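Local coordinates for protein heat-inducible transcription repressor HrcA (PDB 1STZ) that probably represses class I heat shock operons, such as those for the DnaK and GroEL chaperone machinery, by binding DNA, at residues Lys293-Glu298 / Arg327-Phe332. Sequence-based numbering, arbitrary orientation.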
ATOM      1  N   LYS A 293     -15.905 -19.116  -0.192  1.00 18.64           N
ATOM      2  CA  LYS A 293     -16.938 -18.195  -0.637  1.00 19.01           C
ATOM      3  C   LYS A 293     -16.881 -16.906   0.151  1.00 19.04           C
ATOM      4  O   LYS A 293     -16.445 -16.898   1.292  1.00 19.58           O
ATOM      5  CB  LYS A 293     -18.308 -18.822  -0.471  1.00 18.93           C
ATOM      6  CG  LYS A 293     -18.478 -20.153  -1.164  1.00 21.22           C
ATOM      7  CD  LYS A 293     -19.937 -20.545  -1.215  1.00 24.96           C
ATOM      8  CE  LYS A 293     -20.143 -21.946  -1.735  1.00 27.72           C
ATOM      9  NZ  LYS A 293     -19.908 -22.941  -0.668  1.00 31.57           N
ATOM     10  N   TYR A 294     -17.324 -15.820  -0.473  1.00 18.82           N
ATOM     11  CA  TYR A 294     -17.598 -14.573   0.219  1.00 18.41           C
ATOM     12  C   TYR A 294     -19.119 -14.423   0.330  1.00 18.70           C
ATOM     13  O   TYR A 294     -19.861 -14.922  -0.523  1.00 18.71           O
ATOM     14  CB  TYR A 294     -16.912 -13.372  -0.467  1.00 17.73           C
ATOM     15  CG  TYR A 294     -17.411 -12.981  -1.834  1.00 16.73           C
ATOM     16  CD1 TYR A 294     -18.219 -11.862  -2.015  1.00 16.25           C
ATOM     17  CD2 TYR A 294     -17.016 -13.673  -2.956  1.00 16.91           C
ATOM     18  CE1 TYR A 294     -18.671 -11.501  -3.280  1.00 17.15           C
ATOM     19  CE2 TYR A 294     -17.464 -13.322  -4.225  1.00 16.44           C
ATOM     20  CZ  TYR A 294     -18.275 -12.238  -4.388  1.00 16.88           C
ATOM     21  OH  TYR A 294     -18.699 -11.901  -5.667  1.00 17.58           O
ATOM     22  N   PHE A 295     -19.559 -13.768   1.400  1.00 18.54           N
ATOM     23  CA  PHE A 295     -20.944 -13.781   1.824  1.00 18.92           C
ATOM     24  C   PHE A 295     -21.509 -12.381   2.035  1.00 19.75           C
ATOM     25  O   PHE A 295     -20.801 -11.445   2.395  1.00 18.21           O
ATOM     26  CB  PHE A 295     -21.081 -14.503   3.180  1.00 19.34           C
ATOM     27  CG  PHE A 295     -20.768 -15.977   3.144  1.00 17.48           C
ATOM     28  CD1 PHE A 295     -19.461 -16.417   3.165  1.00 17.29           C
ATOM     29  CD2 PHE A 295     -21.789 -16.914   3.130  1.00 15.85           C
ATOM     30  CE1 PHE A 295     -19.166 -17.784   3.136  1.00 17.45           C
ATOM     31  CE2 PHE A 295     -21.515 -18.267   3.121  1.00 17.24           C
ATOM     32  CZ  PHE A 295     -20.198 -18.710   3.127  1.00 17.51           C
ATOM     33  N   LYS A 296     -22.821 -12.279   1.859  1.00 21.23           N
ATOM     34  CA  LYS A 296     -23.612 -11.179   2.387  1.00 22.13           C
ATOM     35  C   LYS A 296     -24.405 -11.711   3.566  1.00 22.29           C
ATOM     36  O   LYS A 296     -25.489 -12.245   3.403  1.00 22.62           O
ATOM     37  CB  LYS A 296     -24.537 -10.647   1.293  1.00 22.60           C
ATOM     38  CG  LYS A 296     -25.510  -9.569   1.754  1.00 24.41           C
ATOM     39  CD  LYS A 296     -26.672  -9.394   0.769  1.00 27.45           C
ATOM     40  CE  LYS A 296     -27.590 -10.603   0.701  1.00 29.51           C
ATOM     41  NZ  LYS A 296     -28.216 -10.890   2.026  1.00 31.52           N
ATOM     42  N   GLY A 297     -23.854 -11.582   4.764  1.00 23.14           N
ATOM     43  CA  GLY A 297     -24.458 -12.174   5.946  1.00 23.48           C
ATOM     44  C   GLY A 297     -24.256 -13.675   5.902  1.00 24.15           C
ATOM     45  O   GLY A 297     -23.125 -14.141   5.803  1.00 23.58           O
ATOM     46  N   GLU A 298     -25.350 -14.433   5.963  1.00 25.14           N
ATOM     47  CA  GLU A 298     -25.294 -15.891   5.800  1.00 25.80           C
ATOM     48  C   GLU A 298     -25.364 -16.351   4.328  1.00 25.67           C
ATOM     49  O   GLU A 298     -25.105 -17.510   4.040  1.00 26.05           O
ATOM     50  CB  GLU A 298     -26.426 -16.562   6.591  1.00 26.28           C
ATOM     51  CG  GLU A 298     -26.504 -16.149   8.061  1.00 28.34           C
ATOM     52  CD  GLU A 298     -25.446 -16.816   8.927  1.00 31.36           C
ATOM     53  OE1 GLU A 298     -25.735 -17.088  10.113  1.00 33.46           O
ATOM     54  OE2 GLU A 298     -24.326 -17.074   8.437  1.00 32.65           O
ATOM     55  N   ARG A 327     -12.474  -9.958   4.128  1.00 19.17           N
ATOM     56  CA  ARG A 327     -12.672  -8.557   3.736  1.00 20.12           C
ATOM     57  C   ARG A 327     -13.787  -8.406   2.735  1.00 20.02           C
ATOM     58  O   ARG A 327     -14.507  -7.435   2.772  1.00 19.49           O
ATOM     59  CB  ARG A 327     -11.416  -7.974   3.083  1.00 20.62           C
ATOM     60  CG  ARG A 327     -10.476  -7.293   4.015  1.00 22.10           C
ATOM     61  CD  ARG A 327     -10.360  -7.927   5.324  1.00 25.09           C
ATOM     62  NE  ARG A 327     -10.741  -7.049   6.409  1.00 22.38           N
ATOM     63  CZ  ARG A 327     -11.329  -7.442   7.540  1.00 27.91           C
ATOM     64  NH1 ARG A 327     -11.641  -8.720   7.749  1.00 26.25           N
ATOM     65  NH2 ARG A 327     -11.598  -6.529   8.507  1.00 30.14           N
ATOM     66  N   LEU A 328     -13.912  -9.360   1.826  1.00 19.70           N
ATOM     67  CA  LEU A 328     -14.935  -9.290   0.807  1.00 20.02           C
ATOM     68  C   LEU A 328     -16.276  -9.499   1.460  1.00 20.04           C
ATOM     69  O   LEU A 328     -17.219  -8.785   1.161  1.00 18.98           O
ATOM     70  CB  LEU A 328     -14.713 -10.347  -0.287  1.00 20.37           C
ATOM     71  CG  LEU A 328     -13.608 -10.028  -1.289  1.00 21.21           C
ATOM     72  CD1 LEU A 328     -13.450 -11.176  -2.248  1.00 21.53           C
ATOM     73  CD2 LEU A 328     -13.912  -8.752  -2.035  1.00 22.67           C
ATOM     74  N   SER A 329     -16.351 -10.471   2.366  1.00 20.64           N
ATOM     75  CA  SER A 329     -17.575 -10.697   3.130  1.00 21.48           C
ATOM     76  C   SER A 329     -17.964  -9.447   3.895  1.00 21.67           C
ATOM     77  O   SER A 329     -19.141  -9.109   3.981  1.00 21.67           O
ATOM     78  CB  SER A 329     -17.427 -11.878   4.094  1.00 21.52           C
ATOM     79  OG  SER A 329     -17.407 -13.077   3.351  1.00 22.85           O
ATOM     80  N   GLU A 330     -16.977  -8.740   4.427  1.00 22.07           N
ATOM     81  CA  GLU A 330     -17.254  -7.506   5.175  1.00 22.50           C
ATOM     82  C   GLU A 330     -17.813  -6.409   4.270  1.00 21.85           C
ATOM     83  O   GLU A 330     -18.791  -5.738   4.639  1.00 20.46           O
ATOM     84  CB  GLU A 330     -16.001  -6.968   5.814  1.00 22.82           C
ATOM     85  CG  GLU A 330     -16.007  -6.994   7.317  1.00 27.92           C
ATOM     86  CD  GLU A 330     -14.593  -6.883   7.865  1.00 32.77           C
ATOM     87  OE1 GLU A 330     -14.228  -7.728   8.710  1.00 35.36           O
ATOM     88  OE2 GLU A 330     -13.855  -5.954   7.430  1.00 35.69           O
ATOM     89  N   TYR A 331     -17.166  -6.201   3.114  1.00 20.95           N
ATOM     90  CA  TYR A 331     -17.664  -5.243   2.151  1.00 20.51           C
ATOM     91  C   TYR A 331     -19.116  -5.599   1.736  1.00 20.67           C
ATOM     92  O   TYR A 331     -20.009  -4.770   1.807  1.00 19.86           O
ATOM     93  CB  TYR A 331     -16.764  -5.105   0.906  1.00 20.62           C
ATOM     94  CG  TYR A 331     -17.409  -4.135  -0.070  1.00 19.85           C
ATOM     95  CD1 TYR A 331     -17.233  -2.756   0.058  1.00 19.94           C
ATOM     96  CD2 TYR A 331     -18.281  -4.591  -1.035  1.00 19.91           C
ATOM     97  CE1 TYR A 331     -17.879  -1.868  -0.808  1.00 19.49           C
ATOM     98  CE2 TYR A 331     -18.943  -3.717  -1.894  1.00 21.22           C
ATOM     99  CZ  TYR A 331     -18.741  -2.358  -1.776  1.00 21.52           C
ATOM    100  OH  TYR A 331     -19.414  -1.513  -2.652  1.00 23.79           O
ATOM    101  N   PHE A 332     -19.348  -6.833   1.311  1.00 21.34           N
ATOM    102  CA  PHE A 332     -20.658  -7.207   0.756  1.00 21.81           C
ATOM    103  C   PHE A 332     -21.767  -7.209   1.815  1.00 22.22           C
ATOM    104  O   PHE A 332     -22.907  -6.795   1.534  1.00 22.08           O
ATOM    105  CB  PHE A 332     -20.565  -8.508  -0.056  1.00 21.50           C
ATOM    106  CG  PHE A 332     -20.018  -8.286  -1.424  1.00 21.97           C
ATOM    107  CD1 PHE A 332     -18.647  -8.299  -1.661  1.00 20.33           C
ATOM    108  CD2 PHE A 332     -20.870  -7.968  -2.471  1.00 22.59           C
ATOM    109  CE1 PHE A 332     -18.157  -8.025  -2.911  1.00 20.80           C
ATOM    110  CE2 PHE A 332     -20.383  -7.711  -3.737  1.00 22.45           C
ATOM    111  CZ  PHE A 332     -19.025  -7.733  -3.963  1.00 21.68           C
TER
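Strand residues 293-296, ending strand 287-296, run nearly parallel to residues 327-332 of helix 314-334, their short axes inclined at 22° and 6.5 Å apart at closest approach; Phe-295 faces Ser-329, their CA atoms 4.8 Å apart. The one hydrogen bond across the contact, fairly straight, runs from Phe-295 N to Ser-329 OG (3.0 Å). With OG placed beside its own backbone N, the serine leans out from the helix to the strand backbone; the same oxygen makes a weak hydrogen bond to Leu-325 O one turn back and lies at the edge of the Phe-295 ring. Beside it, Ser-329 CA makes a CA-H...O contact with Phe-295 O at 3.4 Å, while Thr-333 OG1, a turn further on, hydrogen-bonds that carbonyl and Gly-297 N. Tyr-294 points its side chain toward the helix and is buried. Its CG sits between the backbone N and the carbonyl carbon (chi1 67°), which carries the ring to Phe-332. Tyr-294 CE1 lies over one face of the Phe-332 ring, offset toward its rim, 3.5 Å from Phe-332 CE1. The two planes are oblique, inclined at 54°; Tyr-331 CD2 lies over the other face of Phe-332. Nearer the backbone, Tyr-294 CB packs on Leu-328 CB at 3.7 Å. The hydroxyl of the buried tyrosine hydrogen-bonds Glu-138 O, and Leu-328 and Phe-332 continue the apolar layer onto Leu-120 of helix 116-131. The arrangement is that of helix 314-334 packed on one face of the five-stranded antiparallel sheet, an alpha+beta layering consistent with the GAF-clan assignment of the HrcA C-terminal domain.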